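Local structure of PA14 domain-containing protein (Clostridium clariflavum, 6QDI) at residues 148-153 and 289-294; 205-210 and 255-260; 214-219 and 248-253; 223-228 and 235-240. The protein probably senses extracellular plant-biomass sugars through tandem calcium-binding PA14 domains, as part of a membrane-bound RsgI-type anti-sigma factor that would control a SigI-type sigma factor. One frame throughout, in Å; residues are numbered along the deposited sequence.

Overall arrangement
All four contacts involve the second PA14 domain, whose two antiparallel sheets pack face to face; in interaction 1 the loop 148-153 leading into it meets its C-terminal end. Interactions 1, 2 and 4 reach one sheet, in which strand 198-207 lies between 257-266 and 292-293; interaction 3 is in the other. Interactions 1 and 2, with centres about 10 Å apart, are joined by probable backbone hydrogen bonds from F205 and Q207 to Y293 and C291. Interactions 2 and 3 meet across the sandwich, where I206 packs on F216, and V218 and F216 of interaction 3 touch A224 and L226 of interaction 4. Interaction 4 approaches a calcium ion, about 8 Å from residue G223.

Interaction 1 (148-153 and 289-294); sequences SSIPGK and QSCLYP
S290 meets the chain at I150 through its hydroxyl. From its backbone, CB comes first, 3.3 Å from I150 O and lying against the peptides of 150-152. One bond further, OG donates to I150 O at 2.8 Å. With chi1 at 62° the hydroxyl sits between the backbone N and the carbonyl carbon of S290, a rotation that turns it onto this loop. OG stands above the carbonyl plane of I150, 45° out of it. The same loop is braced from within, because S148 OG accepts from I150 N at 3.0 Å and closes an ST turn. Next to the hydroxyl, I150 CG2 touches C291 SG at 3.7 Å, and both side chains also rest on W277 of strand 271-279. Further along, G152 CA comes to 3.4 Å from S290 O in a C-H...O contact. Y293 then reaches K153 with its phenol end: OH lies 3.4 Å from K153 CB, while the ring meets K153 O obliquely. Beyond K153, backbone bonds of S290 with G154 and of L292 with G156 continue the association. The contact thus lays the linker between the tandem PA14 domains against the C-terminal 3-10 turn and short strand 292-293 of the second one.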
# COMPACT_ATOMS: atom_id res chain seq x y z
N SER A 148 0.22 -0.17 14.49
CA SER A 148 0.97 0.44 15.55
C SER A 148 0.52 0.01 16.94
O SER A 148 -0.66 -0.17 17.21
CB SER A 148 0.80 1.95 15.48
OG SER A 148 1.43 2.63 16.53
N SER A 149 1.50 -0.11 17.83
CA SER A 149 1.27 -0.37 19.25
C SER A 149 0.95 0.87 20.05
O SER A 149 0.68 0.78 21.24
CB SER A 149 2.49 -1.06 19.89
OG SER A 149 3.58 -0.16 19.95
N ILE A 150 1.02 2.05 19.44
CA ILE A 150 0.86 3.29 20.20
C ILE A 150 -0.64 3.47 20.45
O ILE A 150 -1.43 3.56 19.50
CB ILE A 150 1.43 4.50 19.47
CG1 ILE A 150 2.93 4.32 19.16
CG2 ILE A 150 1.15 5.77 20.24
CD1 ILE A 150 3.49 5.39 18.26
N PRO A 151 -1.07 3.55 21.73
CA PRO A 151 -2.51 3.69 22.02
C PRO A 151 -2.95 5.13 21.78
O PRO A 151 -2.14 6.05 21.56
CB PRO A 151 -2.61 3.27 23.49
CG PRO A 151 -1.28 3.74 24.02
CD PRO A 151 -0.26 3.51 22.96
N GLY A 152 -4.25 5.32 21.83
CA GLY A 152 -4.83 6.66 21.74
C GLY A 152 -6.19 6.59 21.07
O GLY A 152 -6.55 5.59 20.47
N LYS A 153 -6.94 7.68 21.19
CA LYS A 153 -8.33 7.76 20.73
C LYS A 153 -8.51 8.44 19.37
O LYS A 153 -9.64 8.71 18.97
CB LYS A 153 -9.18 8.46 21.82
CG LYS A 153 -9.16 7.79 23.19
CD LYS A 153 -9.53 6.32 23.23
CE LYS A 153 -9.33 5.62 24.60
NZ LYS A 153 -9.68 4.12 24.57
N GLN A 289 -2.99 6.41 13.37
CA GLN A 289 -4.35 6.88 13.52
C GLN A 289 -4.66 7.23 14.98
O GLN A 289 -5.36 8.20 15.24
CB GLN A 289 -5.30 5.80 13.00
CG GLN A 289 -6.77 6.18 13.07
CD GLN A 289 -7.64 5.10 12.49
OE1 GLN A 289 -7.35 3.93 12.68
NE2 GLN A 289 -8.71 5.47 11.82
N SER A 290 -4.16 6.42 15.91
CA SER A 290 -4.46 6.62 17.30
C SER A 290 -4.05 7.97 17.83
O SER A 290 -4.57 8.39 18.87
CB SER A 290 -3.75 5.52 18.12
OG SER A 290 -2.36 5.64 17.94
N CYS A 291 -3.11 8.65 17.16
CA CYS A 291 -2.66 9.96 17.57
C CYS A 291 -3.10 11.11 16.67
O CYS A 291 -2.68 12.25 16.90
CB CYS A 291 -1.14 9.95 17.69
SG CYS A 291 -0.54 8.87 19.03
N LEU A 292 -3.97 10.84 15.68
CA LEU A 292 -4.41 11.83 14.73
C LEU A 292 -5.89 12.14 14.96
O LEU A 292 -6.72 11.23 15.07
CB LEU A 292 -4.24 11.30 13.30
CG LEU A 292 -2.79 11.05 12.88
CD1 LEU A 292 -2.75 10.36 11.51
CD2 LEU A 292 -1.95 12.31 12.91
N TYR A 293 -6.20 13.46 15.00
CA TYR A 293 -7.57 13.90 15.17
C TYR A 293 -7.91 14.96 14.16
O TYR A 293 -7.07 15.80 13.82
CB TYR A 293 -7.77 14.49 16.57
CG TYR A 293 -7.58 13.53 17.70
CD1 TYR A 293 -6.29 13.17 18.12
CD2 TYR A 293 -8.64 12.96 18.36
CE1 TYR A 293 -6.10 12.28 19.17
CE2 TYR A 293 -8.44 12.09 19.41
CZ TYR A 293 -7.19 11.77 19.84
OH TYR A 293 -7.02 10.93 20.91
N PRO A 294 -9.17 14.99 13.69
CA PRO A 294 -9.54 15.99 12.68
C PRO A 294 -9.83 17.36 13.27
O PRO A 294 -9.87 18.33 12.53
CB PRO A 294 -10.78 15.39 12.01
CG PRO A 294 -11.32 14.49 13.02
CD PRO A 294 -10.18 13.93 13.80

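Interaction 2 (205-210 and 255-260); sequences FIQVPY and GQRVEV
Antiparallel pairing of neighbouring strands in one sheet of the PA14 beta-sandwich joins 205-207 to 257-260. I206 and V258 form the hydrogen-bonded pair, with I206 N to V258 O at 2.9 Å and V258 N to I206 O at 2.8 Å; F205-E259 and Q207-R257 are the non-hydrogen-bonded pairs beside it. Beyond the strand ends, V208 N donates to Q256 O and G255 N to V208 O. I206 and V258 turn to the buried face, and V208, just past the strand end, joins them, its CG2 3.9 Å from V258 CG2, while the side chains of I206 and V260 cross at about a right angle, CG1 to CG1. I206 also packs on F216 of the other sheet.

The opposite face carries F205, Q207, R257 and E259. Bent at chi3 (45°), R257 folds its guanidinium flat over the F205 ring in a cation-pi stack, CZ lying 3.8 Å from the ring centroid and the planes 25° apart. NH1 is over the ring centre and also forms a salt bridge to the terminal carboxylate of R295. E259 CB and CG meet the CE2-CZ side of F205, and its carboxylate pairs with R230. Q207 divides its amide between two partners: NE2 donates to G255 O at 2.9 Å, nearly in the amide plane, and OE1 accepts from a water that in turn accepts from R257 NH2 at 2.9 Å.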
# COMPACT_ATOMS: atom_id res chain seq x y z
N PHE A 205 -5.03 17.66 14.35
CA PHE A 205 -4.13 17.71 15.52
C PHE A 205 -3.47 16.36 15.68
O PHE A 205 -4.10 15.34 15.47
CB PHE A 205 -4.89 18.09 16.80
CG PHE A 205 -5.39 19.51 16.78
CD1 PHE A 205 -6.57 19.82 16.11
CD2 PHE A 205 -4.68 20.53 17.33
CE1 PHE A 205 -7.02 21.13 16.01
CE2 PHE A 205 -5.14 21.84 17.27
CZ PHE A 205 -6.29 22.13 16.57
N ILE A 206 -2.20 16.40 16.10
CA ILE A 206 -1.50 15.22 16.57
C ILE A 206 -1.45 15.31 18.09
O ILE A 206 -0.98 16.31 18.63
CB ILE A 206 -0.07 15.18 15.98
CG1 ILE A 206 -0.10 15.24 14.45
CG2 ILE A 206 0.68 13.94 16.48
CD1 ILE A 206 1.22 15.51 13.79
N GLN A 207 -1.96 14.28 18.76
CA GLN A 207 -1.91 14.28 20.21
C GLN A 207 -0.79 13.37 20.65
O GLN A 207 -0.76 12.19 20.29
CB GLN A 207 -3.26 13.93 20.84
CG GLN A 207 -3.26 14.26 22.34
CD GLN A 207 -4.66 14.49 22.91
OE1 GLN A 207 -5.65 13.99 22.36
NE2 GLN A 207 -4.76 15.27 23.97
N VAL A 208 0.12 13.92 21.42
CA VAL A 208 1.41 13.31 21.70
C VAL A 208 1.27 12.19 22.73
O VAL A 208 0.67 12.38 23.77
CB VAL A 208 2.38 14.39 22.20
CG1 VAL A 208 3.69 13.81 22.70
CG2 VAL A 208 2.59 15.42 21.10
N PRO A 209 1.84 11.00 22.47
CA PRO A 209 1.60 9.89 23.39
C PRO A 209 2.51 9.87 24.61
O PRO A 209 2.08 9.36 25.65
CB PRO A 209 1.87 8.66 22.52
CG PRO A 209 2.81 9.15 21.44
CD PRO A 209 2.36 10.54 21.16
N TYR A 210 3.72 10.37 24.49
CA TYR A 210 4.80 10.21 25.49
C TYR A 210 5.58 11.48 25.65
O TYR A 210 5.84 12.17 24.66
CB TYR A 210 5.78 9.08 25.08
CG TYR A 210 5.13 7.78 24.66
CD1 TYR A 210 4.35 7.05 25.55
CD2 TYR A 210 5.30 7.28 23.38
CE1 TYR A 210 3.71 5.87 25.15
CE2 TYR A 210 4.68 6.10 23.00
CZ TYR A 210 3.89 5.41 23.89
OH TYR A 210 3.27 4.26 23.45
N GLY A 255 -0.11 14.07 25.86
CA GLY A 255 -1.40 14.79 25.82
C GLY A 255 -1.37 16.10 25.10
O GLY A 255 -2.41 16.68 24.86
N GLN A 256 -0.19 16.60 24.73
CA GLN A 256 -0.10 17.84 24.02
C GLN A 256 -0.76 17.69 22.65
O GLN A 256 -0.59 16.68 21.99
CB GLN A 256 1.38 18.25 23.88
CG GLN A 256 1.62 19.53 23.13
CD GLN A 256 3.03 20.01 23.21
OE1 GLN A 256 3.86 19.45 23.95
NE2 GLN A 256 3.30 21.08 22.48
N ARG A 257 -1.49 18.71 22.21
CA ARG A 257 -2.13 18.74 20.91
C ARG A 257 -1.33 19.67 20.04
O ARG A 257 -1.20 20.86 20.30
CB ARG A 257 -3.60 19.16 21.01
CG ARG A 257 -4.50 18.02 21.40
CD ARG A 257 -5.88 18.47 21.85
NE ARG A 257 -6.49 19.49 20.99
CZ ARG A 257 -7.25 19.30 19.91
NH1 ARG A 257 -7.71 20.34 19.25
NH2 ARG A 257 -7.52 18.08 19.43
N VAL A 258 -0.75 19.10 18.98
CA VAL A 258 0.07 19.82 18.02
C VAL A 258 -0.79 20.06 16.79
O VAL A 258 -1.26 19.12 16.15
CB VAL A 258 1.35 18.99 17.67
CG1 VAL A 258 2.14 19.67 16.60
CG2 VAL A 258 2.15 18.68 18.92
N GLU A 259 -1.05 21.31 16.46
CA GLU A 259 -1.88 21.65 15.29
C GLU A 259 -1.09 21.33 14.02
O GLU A 259 0.05 21.73 13.89
CB GLU A 259 -2.27 23.11 15.33
CG GLU A 259 -3.33 23.51 14.31
CD GLU A 259 -3.69 25.00 14.40
OE1 GLU A 259 -3.72 25.75 13.38
OE2 GLU A 259 -3.95 25.47 15.46
N VAL A 260 -1.72 20.62 13.07
CA VAL A 260 -1.02 20.23 11.85
C VAL A 260 -1.80 20.67 10.63
O VAL A 260 -3.02 20.46 10.54
CB VAL A 260 -0.72 18.73 11.82
CG1 VAL A 260 -1.92 17.84 11.94
CG2 VAL A 260 0.11 18.33 10.62
O HOH W 1 -7.00 15.44 20.41

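Interaction 3 (214-219 and 248-253); sequences YVFYVS and EAISLK
With chi1 at -67°, Y214 carries its ring anti to its own carbonyl carbon and beside L252, whose CG takes the corresponding position. The CD1 methyl of L252 meets the ring obliquely at Y214 CD1, 3.7 Å away, with L252 CB 3.9 Å from Y214 CD1. The backbones form one antiparallel hydrogen-bonded pair, Y214 with I250. Y214 N donates to I250 O at 2.8 Å, tilted 27° from the carbonyl plane, whereas the return bond from I250 N to Y214 O, also 2.8 Å, lies in the plane. A249 CA adds a C-H...O contact to Y214 O. Next to this pair, V215 CG2 packs on A249, reaching its CB at 4.0 Å, and the CD1 of I250 approaches the edge of the F216 ring more loosely. The short segments run at 120° to each other, yet F216 bonds on to T247 and V218 to A245 along the same pair of strands. The phenol OH of Y214 bonds to Y210 O, and its ring meets W277. Strand 212-220 lies between 242-252 and 271-279 in its sheet, and F216 faces across the sandwich to I206 of strand 198-207 and L226 of strand 223-228.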
# COMPACT_ATOMS: atom_id res chain seq x y z
N TYR A 214 10.61 14.67 19.66
CA TYR A 214 10.08 14.09 18.43
C TYR A 214 10.69 14.79 17.23
O TYR A 214 10.96 15.97 17.25
CB TYR A 214 8.57 14.22 18.38
CG TYR A 214 7.84 13.40 19.41
CD1 TYR A 214 7.83 13.77 20.75
CD2 TYR A 214 7.09 12.30 19.05
CE1 TYR A 214 7.16 13.01 21.69
CE2 TYR A 214 6.40 11.56 19.95
CZ TYR A 214 6.42 11.91 21.30
OH TYR A 214 5.73 11.14 22.21
N VAL A 215 10.81 14.03 16.14
CA VAL A 215 11.12 14.57 14.81
C VAL A 215 10.03 14.07 13.86
O VAL A 215 9.70 12.91 13.89
CB VAL A 215 12.52 14.09 14.34
CG1 VAL A 215 12.77 14.47 12.89
CG2 VAL A 215 13.60 14.69 15.24
N PHE A 216 9.54 14.98 13.02
CA PHE A 216 8.59 14.60 11.96
C PHE A 216 9.32 14.53 10.62
O PHE A 216 10.16 15.39 10.31
CB PHE A 216 7.45 15.60 11.88
CG PHE A 216 6.65 15.65 13.12
CD1 PHE A 216 5.60 14.76 13.29
CD2 PHE A 216 6.88 16.57 14.09
CE1 PHE A 216 4.82 14.79 14.43
CE2 PHE A 216 6.12 16.59 15.24
CZ PHE A 216 5.09 15.68 15.42
N TYR A 217 8.97 13.51 9.85
CA TYR A 217 9.52 13.28 8.51
C TYR A 217 8.38 13.31 7.52
O TYR A 217 7.37 12.62 7.68
CB TYR A 217 10.21 11.94 8.42
CG TYR A 217 11.39 11.74 9.35
CD1 TYR A 217 11.24 11.38 10.67
CD2 TYR A 217 12.67 11.93 8.87
CE1 TYR A 217 12.37 11.22 11.49
CE2 TYR A 217 13.77 11.76 9.68
CZ TYR A 217 13.61 11.41 10.99
OH TYR A 217 14.68 11.24 11.85
N VAL A 218 8.57 14.05 6.44
CA VAL A 218 7.62 14.04 5.33
C VAL A 218 8.37 13.56 4.10
O VAL A 218 9.34 14.20 3.65
CB VAL A 218 7.03 15.43 5.08
CG1 VAL A 218 6.10 15.43 3.89
CG2 VAL A 218 6.27 15.87 6.30
N SER A 219 7.93 12.44 3.54
CA SER A 219 8.48 11.92 2.28
C SER A 219 7.45 12.18 1.20
O SER A 219 6.30 11.88 1.39
CB SER A 219 8.73 10.44 2.42
OG SER A 219 9.63 10.14 3.46
N GLU A 248 13.37 19.84 12.83
CA GLU A 248 14.25 19.72 13.98
C GLU A 248 13.54 18.91 15.07
O GLU A 248 12.34 18.68 15.02
CB GLU A 248 14.62 21.11 14.51
CG GLU A 248 15.32 21.97 13.48
CD GLU A 248 16.57 21.31 13.01
OE1 GLU A 248 17.45 21.04 13.86
OE2 GLU A 248 16.67 21.03 11.80
N ALA A 249 14.29 18.47 16.07
CA ALA A 249 13.68 17.85 17.25
C ALA A 249 12.85 18.86 18.02
O ALA A 249 13.25 20.05 18.15
CB ALA A 249 14.74 17.26 18.15
N ILE A 250 11.70 18.41 18.52
CA ILE A 250 10.78 19.25 19.24
C ILE A 250 10.43 18.51 20.53
O ILE A 250 10.05 17.33 20.49
CB ILE A 250 9.50 19.51 18.42
CG1 ILE A 250 9.83 20.12 17.05
CG2 ILE A 250 8.58 20.41 19.24
CD1 ILE A 250 8.66 20.13 16.09
N SER A 251 10.60 19.21 21.65
CA SER A 251 10.23 18.66 22.96
C SER A 251 8.72 18.77 23.17
O SER A 251 8.17 19.88 23.09
CB SER A 251 10.96 19.39 24.07
OG SER A 251 10.56 18.93 25.34
N LEU A 252 8.08 17.64 23.43
CA LEU A 252 6.62 17.59 23.52
C LEU A 252 6.24 16.81 24.78
O LEU A 252 7.03 16.04 25.35
CB LEU A 252 6.04 16.92 22.27
CG LEU A 252 6.29 17.66 20.96
CD1 LEU A 252 5.89 16.78 19.77
CD2 LEU A 252 5.59 19.01 20.93
N LYS A 253 5.02 17.04 25.22
CA LYS A 253 4.47 16.39 26.41
C LYS A 253 3.34 15.47 26.08
O LYS A 253 2.54 15.75 25.19
CB LYS A 253 3.99 17.43 27.42
CG LYS A 253 5.08 18.39 27.83
CD LYS A 253 6.24 17.68 28.50
CE LYS A 253 7.23 18.68 29.05
NZ LYS A 253 8.53 18.04 29.38

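Interaction 4 (223-228 and 235-240); sequences GASLWI and DKWTAS
Strand 223-228 runs antiparallel to the start of 235-240, which then leaves it through a type I turn from K236 to A239. A224 and K236 are the hydrogen-bonded pair, S225 and D235 the non-hydrogen-bonded one. A224 N donates to K236 O at 3.1 Å; the return bond, K236 N to A224 O, is weak, with an N-H...O angle of 129°. K236 O also accepts from A239 N across the turn, the two donors reaching it from opposite faces of its carbonyl plane. G223, which directly follows D221 and D222 of a calcium site, passes close to the corner, its CA 3.3 Å from K236 O.

Among the side chains, S225 is the meeting point. Its OG lies 3.6 Å from W237 CB. A water bridges the hairpin strands, 2.7 Å from S225 OG and donating to D235 OD1 at 2.8 Å. W237 holds CG anti to its backbone N (chi1 -170°), which carries the indole along G223-S225; R265 makes a cation-pi contact with it and also donates to W237 O. K236 keeps only its CB near, 3.2 Å from A224 O, while the end of its chain leads away.

Two donors on K236 O and an arginine on W237 O suggest that these two backbone carbonyls help to hold the corner, while the serine-aspartate link relies on water.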
# COMPACT_ATOMS: atom_id res chain seq x y z
N GLY A 223 5.69 17.69 -4.15
CA GLY A 223 5.81 18.89 -3.33
C GLY A 223 5.02 18.71 -2.05
O GLY A 223 4.00 18.00 -2.03
N ALA A 224 5.49 19.35 -0.98
CA ALA A 224 4.82 19.27 0.30
C ALA A 224 5.25 20.42 1.16
O ALA A 224 6.36 20.94 1.05
CB ALA A 224 5.11 17.97 1.01
N SER A 225 4.34 20.78 2.08
CA SER A 225 4.63 21.74 3.13
C SER A 225 3.99 21.28 4.42
O SER A 225 2.87 20.79 4.41
CB SER A 225 4.15 23.15 2.78
OG SER A 225 4.96 23.69 1.71
N LEU A 226 4.72 21.44 5.51
CA LEU A 226 4.23 21.05 6.82
C LEU A 226 4.25 22.20 7.80
O LEU A 226 5.31 22.79 8.08
CB LEU A 226 5.09 19.93 7.42
CG LEU A 226 4.63 19.40 8.77
CD1 LEU A 226 3.33 18.61 8.66
CD2 LEU A 226 5.70 18.51 9.39
N TRP A 227 3.07 22.49 8.34
CA TRP A 227 2.85 23.49 9.39
C TRP A 227 2.58 22.75 10.70
O TRP A 227 1.71 21.88 10.77
CB TRP A 227 1.63 24.35 9.07
CG TRP A 227 1.78 25.18 7.85
CD1 TRP A 227 1.65 24.80 6.54
CD2 TRP A 227 2.12 26.59 7.82
NE1 TRP A 227 1.85 25.88 5.71
CE2 TRP A 227 2.13 26.99 6.46
CE3 TRP A 227 2.37 27.55 8.80
CZ2 TRP A 227 2.43 28.30 6.07
CZ3 TRP A 227 2.64 28.85 8.41
CH2 TRP A 227 2.66 29.22 7.06
N ILE A 228 3.33 23.11 11.74
CA ILE A 228 3.21 22.52 13.07
C ILE A 228 3.01 23.72 14.01
O ILE A 228 3.88 24.61 14.09
CB ILE A 228 4.52 21.75 13.43
CG1 ILE A 228 4.66 20.49 12.58
CG2 ILE A 228 4.61 21.49 14.89
CD1 ILE A 228 3.63 19.43 12.80
N ASP A 235 9.15 23.55 4.03
CA ASP A 235 8.65 24.37 2.93
C ASP A 235 9.18 23.82 1.63
O ASP A 235 10.23 24.28 1.15
CB ASP A 235 9.06 25.84 3.15
CG ASP A 235 8.49 26.81 2.11
OD1 ASP A 235 7.69 26.40 1.28
OD2 ASP A 235 8.86 28.01 2.12
N LYS A 236 8.48 22.85 1.07
CA LYS A 236 8.96 22.12 -0.11
C LYS A 236 7.88 22.10 -1.20
O LYS A 236 7.82 21.18 -2.01
CB LYS A 236 9.44 20.72 0.28
CG LYS A 236 10.67 20.72 1.13
CD LYS A 236 11.91 21.17 0.39
CE LYS A 236 13.07 21.28 1.35
NZ LYS A 236 14.36 21.57 0.69
N TRP A 237 7.05 23.14 -1.25
CA TRP A 237 5.90 23.19 -2.14
C TRP A 237 6.30 23.19 -3.59
O TRP A 237 5.64 22.59 -4.41
CB TRP A 237 5.07 24.42 -1.84
CG TRP A 237 3.77 24.44 -2.52
CD1 TRP A 237 3.31 25.36 -3.42
CD2 TRP A 237 2.70 23.48 -2.37
NE1 TRP A 237 2.05 25.04 -3.83
CE2 TRP A 237 1.66 23.88 -3.23
CE3 TRP A 237 2.54 22.31 -1.63
CZ2 TRP A 237 0.47 23.17 -3.33
CZ3 TRP A 237 1.34 21.61 -1.74
CH2 TRP A 237 0.34 22.04 -2.58
N THR A 238 7.39 23.87 -3.91
CA THR A 238 7.85 23.92 -5.30
C THR A 238 9.09 23.08 -5.51
O THR A 238 9.80 23.28 -6.51
CB THR A 238 8.12 25.35 -5.75
OG1 THR A 238 9.04 25.94 -4.85
CG2 THR A 238 6.83 26.14 -5.76
N ALA A 239 9.36 22.13 -4.61
CA ALA A 239 10.60 21.39 -4.70
C ALA A 239 10.64 20.55 -6.02
O ALA A 239 11.73 20.34 -6.55
CB ALA A 239 10.80 20.54 -3.46
N SER A 240 9.48 20.12 -6.54
CA SER A 240 9.35 19.40 -7.82
C SER A 240 10.39 18.29 -7.82
O SER A 240 11.28 18.24 -8.71
CB SER A 240 9.53 20.39 -9.00
OG SER A 240 9.23 19.82 -10.27
O HOH W 2 4.89 26.41 1.42